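Local coordinates for protein CS6 fimbrial subunit B, CS6 fimbrial subunit A (Escherichia coli, PDB 4B9G) that serves as a fimbrial subunit of the CS6 colonization factor of enterotoxigenic Escherichia coli, here fused to a donor strand from its partner subunit, and probably supports cell adhesion, at residues A[125-138]-A[149-161]. Numbering follows the deposited sequence.
Sequences YSSGTYAGHLTVSF and IATKNFPVSTTIS
The Phe-154 ring presents an edge to Leu-134 O, carries Lys-152 CG over the centre of one face, 3.6 Å above the plane, and is met obliquely by Val-136 CG2, 4.0 Å from its CD2. The edge of the Tyr-130 ring lies near Thr-158 O, while its OH bonds to a lone pair of Ser-126 O in the carbonyl plane. Asn-153 O sits at the edge of the His-133 imidazole, 3.7 Å from CD2. These groups belong to an antiparallel strand pair in which 149-161, the donor strand taken from CssA and joined by an engineered fusion, complements the Ig-like fold of CssB beside strand 128-142. The pairing is thus a construct, consistent with donor-strand complementation in chaperone-usher fimbriae.

Towards the core, Val-156 CG1 touches Leu-134 CB at 3.8 Å, near Tyr-39. Ile-160 extends its chain (chi2 175°) to press CD1 tightly on Tyr-125 CB, at 3.4 Å, with Tyr-130 CE1 on a second flank; Met-80 of strand 79-88 touches all three side chains. On the other donor edge, Thr-158 OG1 bonds to Val-26 O.

The opposite sheet face is largely polar. Thr-135 OG1 donates to Asn-153 OD1 over 2.8 Å, approaching 48° out of the carbonyl plane, and is also bonded to Thr-57 OG1. Ser-137 OG and Thr-151 OG1 share a 2.7 Å hydrogen bond. A classic beta bulge interrupts the pairing, Ile-149 and Ala-150 both facing Phe-138: Phe-138 O accepts a bond of 2.8 Å from Ile-149 N and a weak one from Ala-150 N.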
loop_
_atom_site.group_PDB
_atom_site.type_symbol
_atom_site.label_atom_id
_atom_site.label_comp_id
_atom_site.label_asym_id
_atom_site.label_seq_id
_atom_site.Cartn_x
_atom_site.Cartn_y
_atom_site.Cartn_z
ATOM N N TYR A 125 0.884 -0.620 21.614
ATOM C CA TYR A 125 1.663 -1.528 20.785
ATOM C C TYR A 125 3.009 -1.882 21.415
ATOM O O TYR A 125 3.681 -1.033 22.009
ATOM C CB TYR A 125 1.935 -0.885 19.422
ATOM C CG TYR A 125 0.727 -0.769 18.528
ATOM C CD1 TYR A 125 0.161 -1.902 17.961
ATOM C CD2 TYR A 125 0.179 0.464 18.226
ATOM C CE1 TYR A 125 -0.943 -1.809 17.131
ATOM C CE2 TYR A 125 -0.929 0.575 17.402
ATOM C CZ TYR A 125 -1.476 -0.568 16.860
ATOM O OH TYR A 125 -2.573 -0.469 16.033
ATOM N N SER A 126 3.410 -3.128 21.250
ATOM C CA SER A 126 4.747 -3.550 21.628
ATOM C C SER A 126 5.806 -3.053 20.628
ATOM O O SER A 126 5.560 -2.939 19.422
ATOM C CB SER A 126 4.820 -5.071 21.698
ATOM O OG SER A 126 4.010 -5.597 22.725
ATOM N N SER A 127 7.007 -2.778 21.128
ATOM C CA SER A 127 8.145 -2.534 20.253
ATOM C C SER A 127 8.339 -3.707 19.291
ATOM O O SER A 127 8.258 -4.861 19.712
ATOM C CB SER A 127 9.423 -2.376 21.078
ATOM O OG SER A 127 9.396 -1.243 21.923
ATOM N N GLY A 128 8.665 -3.420 18.029
ATOM C CA GLY A 128 8.964 -4.458 17.058
ATOM C C GLY A 128 8.571 -4.044 15.651
ATOM O O GLY A 128 8.172 -2.894 15.393
ATOM N N THR A 129 8.714 -4.994 14.734
ATOM C CA THR A 129 8.339 -4.799 13.343
ATOM C C THR A 129 6.916 -5.289 13.094
ATOM O O THR A 129 6.536 -6.366 13.572
ATOM C CB THR A 129 9.319 -5.556 12.437
ATOM O OG1 THR A 129 10.633 -5.033 12.653
ATOM C CG2 THR A 129 8.951 -5.427 10.975
ATOM N N TYR A 130 6.172 -4.506 12.312
ATOM C CA TYR A 130 4.799 -4.796 11.913
ATOM C C TYR A 130 4.832 -4.941 10.390
ATOM O O TYR A 130 5.203 -3.989 9.704
ATOM C CB TYR A 130 3.858 -3.646 12.371
ATOM C CG TYR A 130 3.726 -3.603 13.871
ATOM C CD1 TYR A 130 4.760 -3.117 14.669
ATOM C CD2 TYR A 130 2.562 -4.042 14.492
ATOM C CE1 TYR A 130 4.663 -3.129 16.048
ATOM C CE2 TYR A 130 2.454 -4.045 15.880
ATOM C CZ TYR A 130 3.500 -3.602 16.659
ATOM O OH TYR A 130 3.359 -3.671 18.027
ATOM N N ALA A 131 4.492 -6.122 9.879
ATOM C CA ALA A 131 4.742 -6.450 8.478
ATOM C C ALA A 131 3.496 -6.956 7.769
ATOM O O ALA A 131 2.545 -7.439 8.375
ATOM C CB ALA A 131 5.841 -7.503 8.380
ATOM N N GLY A 132 3.538 -6.873 6.455
ATOM C CA GLY A 132 2.485 -7.399 5.598
ATOM C C GLY A 132 2.951 -7.403 4.158
ATOM O O GLY A 132 4.164 -7.347 3.895
ATOM N N HIS A 133 1.992 -7.431 3.230
ATOM C CA HIS A 133 2.287 -7.386 1.805
ATOM C C HIS A 133 1.346 -6.424 1.118
ATOM O O HIS A 133 0.217 -6.220 1.563
ATOM C CB HIS A 133 2.145 -8.759 1.160
ATOM C CG HIS A 133 3.224 -9.714 1.566
ATOM N ND1 HIS A 133 3.173 -10.415 2.749
ATOM C CD2 HIS A 133 4.387 -10.070 0.970
ATOM C CE1 HIS A 133 4.255 -11.163 2.865
ATOM N NE2 HIS A 133 5.003 -10.986 1.793
ATOM N N LEU A 134 1.842 -5.852 0.022
ATOM C CA LEU A 134 1.101 -4.903 -0.795
ATOM C C LEU A 134 1.077 -5.445 -2.222
ATOM O O LEU A 134 2.129 -5.688 -2.804
ATOM C CB LEU A 134 1.817 -3.554 -0.789
ATOM C CG LEU A 134 1.187 -2.479 -1.661
ATOM C CD1 LEU A 134 -0.152 -1.981 -1.104
ATOM C CD2 LEU A 134 2.161 -1.342 -1.829
ATOM N N THR A 135 -0.114 -5.624 -2.784
ATOM C CA THR A 135 -0.262 -6.041 -4.171
ATOM C C THR A 135 -0.173 -4.816 -5.076
ATOM O O THR A 135 -0.921 -3.849 -4.917
ATOM C CB THR A 135 -1.614 -6.707 -4.425
ATOM O OG1 THR A 135 -1.741 -7.869 -3.587
ATOM C CG2 THR A 135 -1.775 -7.065 -5.901
ATOM N N VAL A 136 0.754 -4.869 -6.038
ATOM C CA VAL A 136 0.799 -3.907 -7.132
ATOM C C VAL A 136 0.671 -4.697 -8.424
ATOM O O VAL A 136 1.345 -5.715 -8.619
ATOM C CB VAL A 136 2.103 -3.075 -7.145
ATOM C CG1 VAL A 136 2.096 -2.066 -8.291
ATOM C CG2 VAL A 136 2.335 -2.383 -5.798
ATOM N N SER A 137 -0.232 -4.252 -9.293
ATOM C CA SER A 137 -0.442 -4.880 -10.589
ATOM C C SER A 137 -0.411 -3.819 -11.685
ATOM O O SER A 137 -0.893 -2.700 -11.500
ATOM C CB SER A 137 -1.773 -5.629 -10.647
ATOM O OG SER A 137 -1.851 -6.563 -9.582
ATOM N N PHE A 138 0.180 -4.196 -12.821
ATOM C CA PHE A 138 0.278 -3.363 -14.011
ATOM C C PHE A 138 -0.593 -3.971 -15.118
ATOM O O PHE A 138 -0.630 -5.195 -15.286
ATOM C CB PHE A 138 1.720 -3.311 -14.521
ATOM C CG PHE A 138 2.690 -2.523 -13.654
ATOM C CD1 PHE A 138 2.275 -1.668 -12.644
ATOM C CD2 PHE A 138 4.045 -2.613 -13.910
ATOM C CE1 PHE A 138 3.206 -0.924 -11.906
ATOM C CE2 PHE A 138 4.965 -1.868 -13.199
ATOM C CZ PHE A 138 4.546 -1.021 -12.197
ATOM N N ILE A 149 -0.646 -7.466 -16.985
ATOM C CA ILE A 149 0.632 -7.861 -17.558
ATOM C C ILE A 149 1.749 -8.129 -16.537
ATOM O O ILE A 149 2.739 -8.787 -16.884
ATOM C CB ILE A 149 1.091 -6.899 -18.690
ATOM C CG1 ILE A 149 1.284 -5.480 -18.156
ATOM C CG2 ILE A 149 0.083 -6.915 -19.837
ATOM C CD1 ILE A 149 1.662 -4.443 -19.211
ATOM N N ALA A 150 1.578 -7.694 -15.288
ATOM C CA ALA A 150 2.528 -8.027 -14.233
ATOM C C ALA A 150 1.854 -7.799 -12.889
ATOM O O ALA A 150 1.010 -6.910 -12.744
ATOM C CB ALA A 150 3.799 -7.182 -14.353
ATOM N N THR A 151 2.229 -8.592 -11.889
ATOM C CA THR A 151 1.763 -8.375 -10.526
ATOM C C THR A 151 2.798 -8.892 -9.536
ATOM O O THR A 151 3.546 -9.831 -9.843
ATOM C CB THR A 151 0.359 -9.025 -10.290
ATOM O OG1 THR A 151 -0.151 -8.616 -9.014
ATOM C CG2 THR A 151 0.410 -10.529 -10.356
ATOM N N LYS A 152 2.903 -8.338 -8.379
ATOM C CA LYS A 152 3.791 -8.688 -7.310
ATOM C C LYS A 152 3.178 -8.286 -5.972
ATOM O O LYS A 152 2.584 -7.216 -5.845
ATOM C CB LYS A 152 5.152 -8.043 -7.471
ATOM C CG LYS A 152 6.215 -8.202 -6.429
ATOM C CD LYS A 152 6.879 -9.461 -6.340
ATOM C CE LYS A 152 8.191 -9.498 -5.578
ATOM N NZ LYS A 152 7.967 -8.958 -4.378
ATOM N N ASN A 153 3.304 -9.181 -5.002
ATOM C CA ASN A 153 3.003 -8.877 -3.618
ATOM C C ASN A 153 4.297 -8.471 -2.900
ATOM O O ASN A 153 5.100 -9.319 -2.538
ATOM C CB ASN A 153 2.320 -10.055 -2.922
ATOM C CG ASN A 153 0.948 -10.366 -3.505
ATOM O OD1 ASN A 153 0.357 -9.546 -4.201
ATOM N ND2 ASN A 153 0.445 -11.567 -3.231
ATOM N N PHE A 154 4.514 -7.171 -2.744
ATOM C CA PHE A 154 5.736 -6.649 -2.133
ATOM C C PHE A 154 5.673 -6.730 -0.610
ATOM O O PHE A 154 4.708 -6.248 -0.006
ATOM C CB PHE A 154 5.944 -5.175 -2.516
ATOM C CG PHE A 154 6.358 -4.959 -3.941
ATOM C CD1 PHE A 154 7.702 -4.951 -4.313
ATOM C CD2 PHE A 154 5.405 -4.732 -4.913
ATOM C CE1 PHE A 154 8.072 -4.734 -5.630
ATOM C CE2 PHE A 154 5.783 -4.531 -6.243
ATOM C CZ PHE A 154 7.112 -4.522 -6.595
ATOM N N PRO A 155 6.730 -7.251 0.036
ATOM C CA PRO A 155 6.799 -7.107 1.501
ATOM C C PRO A 155 6.889 -5.643 1.922
ATOM O O PRO A 155 7.660 -4.877 1.327
ATOM C CB PRO A 155 8.070 -7.884 1.869
ATOM C CG PRO A 155 8.268 -8.860 0.737
ATOM C CD PRO A 155 7.818 -8.095 -0.488
ATOM N N VAL A 156 6.102 -5.289 2.940
ATOM C CA VAL A 156 6.049 -3.940 3.480
ATOM C C VAL A 156 6.114 -4.016 5.011
ATOM O O VAL A 156 5.744 -5.040 5.598
ATOM C CB VAL A 156 4.758 -3.200 3.006
ATOM C CG1 VAL A 156 4.743 -3.046 1.507
ATOM C CG2 VAL A 156 3.504 -3.897 3.489
ATOM N N SER A 157 6.544 -2.926 5.645
ATOM C CA SER A 157 6.643 -2.894 7.102
ATOM C C SER A 157 6.656 -1.480 7.639
ATOM O O SER A 157 6.888 -0.507 6.906
ATOM C CB SER A 157 7.909 -3.618 7.591
ATOM O OG SER A 157 9.081 -2.904 7.248
ATOM N N THR A 158 6.406 -1.410 8.942
ATOM C CA THR A 158 6.675 -0.250 9.771
ATOM C C THR A 158 7.297 -0.806 11.062
ATOM O O THR A 158 7.225 -2.013 11.336
ATOM C CB THR A 158 5.374 0.554 10.040
ATOM O OG1 THR A 158 5.649 1.789 10.710
ATOM C CG2 THR A 158 4.394 -0.218 10.890
ATOM N N THR A 159 7.911 0.064 11.856
ATOM C CA THR A 159 8.524 -0.374 13.102
ATOM C C THR A 159 8.176 0.598 14.233
ATOM O O THR A 159 7.941 1.810 14.022
ATOM C CB THR A 159 10.006 -0.463 12.949
ATOM O OG1 THR A 159 10.479 -1.467 12.055
ATOM C CG2 THR A 159 10.673 0.762 13.027
ATOM N N ILE A 160 8.146 0.058 15.447
ATOM C CA ILE A 160 8.163 0.855 16.667
ATOM C C ILE A 160 9.444 0.452 17.392
ATOM O O ILE A 160 9.674 -0.748 17.636
ATOM C CB ILE A 160 6.944 0.581 17.562
ATOM C CG1 ILE A 160 5.654 0.947 16.816
ATOM C CG2 ILE A 160 7.059 1.350 18.878
ATOM C CD1 ILE A 160 4.403 0.581 17.589
ATOM N N SER A 161 10.285 1.420 17.733
ATOM C CA SER A 161 11.569 1.098 18.342
ATOM C C SER A 161 11.431 0.460 19.724
ATOM O O SER A 161 10.407 0.675 20.402
ATOM C CB SER A 161 12.426 2.336 18.454
ATOM O OG SER A 161 11.767 3.317 19.208
ATOM O OXT SER A 161 12.370 -0.271 20.133
#